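NanS-p (Escherichia phage vB_EcoP_24B, PDB 6YP6) probably binds carbohydrate as part of a phage esterase thought to remove O-acetyl groups from sialic acids. Local coordinates at residues Gly15-Val19 / Gln20-Ala24; Gly63-Leu66 / Leu67-Gly71. All blocks are in the same frame, centred on the assembly; numbering follows the deposited sequence.

In the fold
Contact 1 comes first along the chain: residues 15-24 lie between strand 3-9 and strand 23-25. Contact 2, residues 63-71, follows strand 55-59, forms helix 64-69 and enters strand 71-79. Their centres are about 24 Å apart and their nearest atoms about 13 Å, so they do not touch. Both are local crossovers, at separate places, between the same two antiparallel sheets. In contact 1 the chain passes from strand 3-9 of the eight-stranded sheet to edge strand 23-25 of the seven-stranded one; after strands 28-33 and 41-46 in the first sheet and 55-59 in the second, contact 2 carries it to strand 71-79. Strand 55-59 relates the two, as it pairs with strand 23-25 and leads into helix 64-69.

Contact 1 of 2, residues Gly15-Val19 / Gln20-Ala24; sequences GSLKV and QGWSA
The L17 side chain slants across the base of W22, with L17 CD2 lying 3.9 Å from W22 CB and equally near the first ring atom, CG. W22 CG stands beside its own backbone N (chi1 -67°), which carries the indole away from the turn and leaves its root against the leucine. The L17 carbonyl O sits at the indole edge, near the ring plane, while accepting from W22 N at 3.0 Å. The extended Q20 side chain passes alongside the S16 carbonyl: its CG comes within 3.3 Å of S16 O, and that same oxygen accepts from Q20 N (3.2 Å) and, weakly, from Q20 NE2 (N-H...O angle 125°). S16 in turn uses its hydroxyl: S16 OG receives V19 N-H at 2.9 Å in a nearly straight bond (174°), an ST motif. K18 to G21 form a type I beta turn, closed by G21 N to K18 O at 3.1 Å, with the donor well above the carbonyl plane. One water donates to both K18 O and W22 O, bridging the turn to its exit. Beyond the segments, Q20 OE1 accepts from L9 N and W22 NE1 donates to S7 O, tying the turn to strand 3-9; L17 and W22 also rest on L56 of strand 55-59, with which strand 23-25 pairs.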
# COMPACT_ATOMS: atom_id res chain seq x y z
N GLY A 15 9.81 -9.08 -14.41
CA GLY A 15 8.79 -8.20 -13.88
C GLY A 15 7.38 -8.72 -13.96
O GLY A 15 6.44 -7.94 -13.76
N SER A 16 7.18 -10.00 -14.22
CA SER A 16 5.84 -10.53 -14.41
C SER A 16 5.10 -10.66 -13.08
O SER A 16 5.50 -11.45 -12.22
CB SER A 16 5.91 -11.89 -15.09
OG SER A 16 4.63 -12.48 -15.07
N LEU A 17 4.00 -9.93 -12.95
CA LEU A 17 3.09 -10.10 -11.83
C LEU A 17 2.51 -11.51 -11.81
O LEU A 17 2.41 -12.13 -10.75
CB LEU A 17 1.95 -9.08 -11.95
CG LEU A 17 2.37 -7.65 -11.60
CD1 LEU A 17 1.53 -6.61 -12.34
CD2 LEU A 17 2.25 -7.46 -10.08
N LYS A 18 2.14 -12.02 -12.99
CA LYS A 18 1.52 -13.33 -13.08
C LYS A 18 2.46 -14.42 -12.58
O LYS A 18 2.07 -15.27 -11.78
CB LYS A 18 1.13 -13.60 -14.54
CG LYS A 18 0.41 -14.91 -14.75
CD LYS A 18 0.10 -15.12 -16.22
CE LYS A 18 -0.82 -14.05 -16.77
NZ LYS A 18 -1.19 -14.34 -18.19
N VAL A 19 3.71 -14.42 -13.06
CA VAL A 19 4.66 -15.44 -12.65
C VAL A 19 4.90 -15.38 -11.15
O VAL A 19 5.12 -16.41 -10.50
CB VAL A 19 5.97 -15.29 -13.44
CG1 VAL A 19 7.07 -16.18 -12.87
CG2 VAL A 19 5.75 -15.59 -14.92
N GLN A 20 4.85 -14.17 -10.58
CA GLN A 20 5.09 -13.97 -9.16
C GLN A 20 3.86 -14.21 -8.29
O GLN A 20 3.94 -14.01 -7.07
CB GLN A 20 5.68 -12.57 -8.92
CG GLN A 20 7.07 -12.44 -9.52
CD GLN A 20 7.69 -11.07 -9.29
OE1 GLN A 20 7.87 -10.64 -8.16
NE2 GLN A 20 8.03 -10.40 -10.37
N GLY A 21 2.75 -14.66 -8.86
CA GLY A 21 1.62 -15.11 -8.08
C GLY A 21 0.55 -14.08 -7.83
O GLY A 21 -0.43 -14.38 -7.12
N TRP A 22 0.70 -12.87 -8.37
CA TRP A 22 -0.28 -11.81 -8.21
C TRP A 22 -1.38 -11.93 -9.26
O TRP A 22 -1.14 -12.38 -10.38
CB TRP A 22 0.41 -10.45 -8.40
CG TRP A 22 1.39 -10.13 -7.31
CD1 TRP A 22 2.61 -10.69 -7.11
CD2 TRP A 22 1.21 -9.17 -6.26
NE1 TRP A 22 3.21 -10.15 -6.00
CE2 TRP A 22 2.37 -9.21 -5.46
CE3 TRP A 22 0.19 -8.29 -5.93
CZ2 TRP A 22 2.53 -8.38 -4.35
CZ3 TRP A 22 0.34 -7.47 -4.83
CH2 TRP A 22 1.50 -7.51 -4.06
N SER A 23 -2.56 -11.47 -8.89
CA SER A 23 -3.68 -11.32 -9.82
C SER A 23 -3.86 -9.84 -10.13
O SER A 23 -3.86 -9.00 -9.22
CB SER A 23 -4.96 -11.89 -9.20
OG SER A 23 -4.84 -13.29 -8.99
N ALA A 24 -4.07 -9.51 -11.39
CA ALA A 24 -4.13 -8.14 -11.86
C ALA A 24 -5.38 -8.00 -12.69
O ALA A 24 -5.71 -8.88 -13.49
CB ALA A 24 -2.90 -7.75 -12.68
O HOH W 1 -0.41 -15.02 -10.83

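Contact 2 of 2, residues Gly63-Leu66 / Leu67-Gly71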
# COMPACT_ATOMS: atom_id res chain seq x y z
N GLY A 63 -2.42 -12.55 8.40
CA GLY A 63 -1.39 -11.74 9.02
C GLY A 63 -1.11 -12.00 10.48
O GLY A 63 -0.44 -11.20 11.13
N ALA A 64 -1.57 -13.13 11.03
CA ALA A 64 -1.37 -13.38 12.46
C ALA A 64 0.11 -13.35 12.84
O ALA A 64 0.46 -12.81 13.89
CB ALA A 64 -2.01 -14.70 12.86
N ALA A 65 0.98 -13.93 12.02
CA ALA A 65 2.39 -13.97 12.37
C ALA A 65 3.02 -12.58 12.32
O ALA A 65 3.91 -12.27 13.11
CB ALA A 65 3.16 -14.93 11.47
N LEU A 66 2.59 -11.75 11.36
CA LEU A 66 3.04 -10.36 11.33
C LEU A 66 2.71 -9.66 12.64
O LEU A 66 3.56 -8.96 13.22
CB LEU A 66 2.41 -9.64 10.13
CG LEU A 66 2.69 -8.14 10.04
CD1 LEU A 66 4.16 -7.83 9.87
CD2 LEU A 66 1.88 -7.54 8.89
N LEU A 67 1.49 -9.85 13.14
CA LEU A 67 1.10 -9.22 14.40
C LEU A 67 1.92 -9.77 15.57
O LEU A 67 2.31 -9.00 16.46
CB LEU A 67 -0.38 -9.44 14.66
CG LEU A 67 -1.32 -8.64 13.77
CD1 LEU A 67 -2.76 -9.10 13.95
CD2 LEU A 67 -1.23 -7.16 14.09
N GLN A 68 2.19 -11.08 15.58
CA GLN A 68 2.88 -11.71 16.70
C GLN A 68 4.36 -11.35 16.71
O GLN A 68 4.93 -11.01 17.76
CB GLN A 68 2.71 -13.24 16.62
CG GLN A 68 3.56 -14.09 17.57
CD GLN A 68 3.77 -15.52 17.06
OE1 GLN A 68 3.01 -16.01 16.22
NE2 GLN A 68 4.82 -16.17 17.53
N LYS A 69 5.01 -11.46 15.55
CA LYS A 69 6.45 -11.33 15.47
C LYS A 69 6.91 -9.94 15.05
O LYS A 69 8.09 -9.61 15.23
CB LYS A 69 6.99 -12.34 14.45
CG LYS A 69 6.74 -13.78 14.81
CD LYS A 69 7.27 -14.73 13.74
CE LYS A 69 6.94 -16.18 14.04
NZ LYS A 69 6.58 -16.93 12.79
N GLY A 70 6.01 -9.13 14.50
CA GLY A 70 6.39 -7.88 13.88
C GLY A 70 6.91 -8.10 12.48
O GLY A 70 7.12 -9.23 12.02
N GLY A 71 7.12 -7.00 11.77
CA GLY A 71 7.54 -7.03 10.38
C GLY A 71 7.17 -5.72 9.72
O GLY A 71 7.00 -4.71 10.38
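The G70-G71 peptide has the CD1 methyl of L66 over one face, almost straight above its nitrogen: CD1 is 3.6 Å from G71 N and 3.5 Å from G71 CA. L66 CG is anti to the backbone N (chi1 175°), which together with chi2 brings CD1 over this peptide, and the lack of a side chain on G71 leaves room for so close an approach. The other planar groups, the helix peptides, meet by their N-H and C=O edges. L67 N donates to G63 O at 3.1 Å, nearly in line with that carbonyl, and K69 N to A65 O at 2.8 Å with an N-H...O angle of 164°. Q68 N reaches A64 O in the same i to i+4 pattern. The last bond of the series, G70 N to L66 O, is weak, bent to 130° despite its 2.8 Å length, in keeping with G70, of positive phi, being the first residue to leave helical angles. Side chains then lie alongside these carbonyls: K69 CB is 3.4 Å from A65 O, and the lysine chain runs back along the helix until NZ is 4.2 Å from A65 CB. L67 CB lies 3.6 Å from A64 O, and the buried L67 packs on L99, P100, N163, L165 and F159; L66 also packs on F159. At the helix start, G63 holds the N-cap position, and OD1 of N62, the residue before it, accepts from A64 N. At the far end G71 shares backbone hydrogen bonding with F159, where strand 71-79 starts beside strand 152-159. This is a short, glycine-bounded helix of under two turns, used as a connection between the sheets of an antiparallel beta fold.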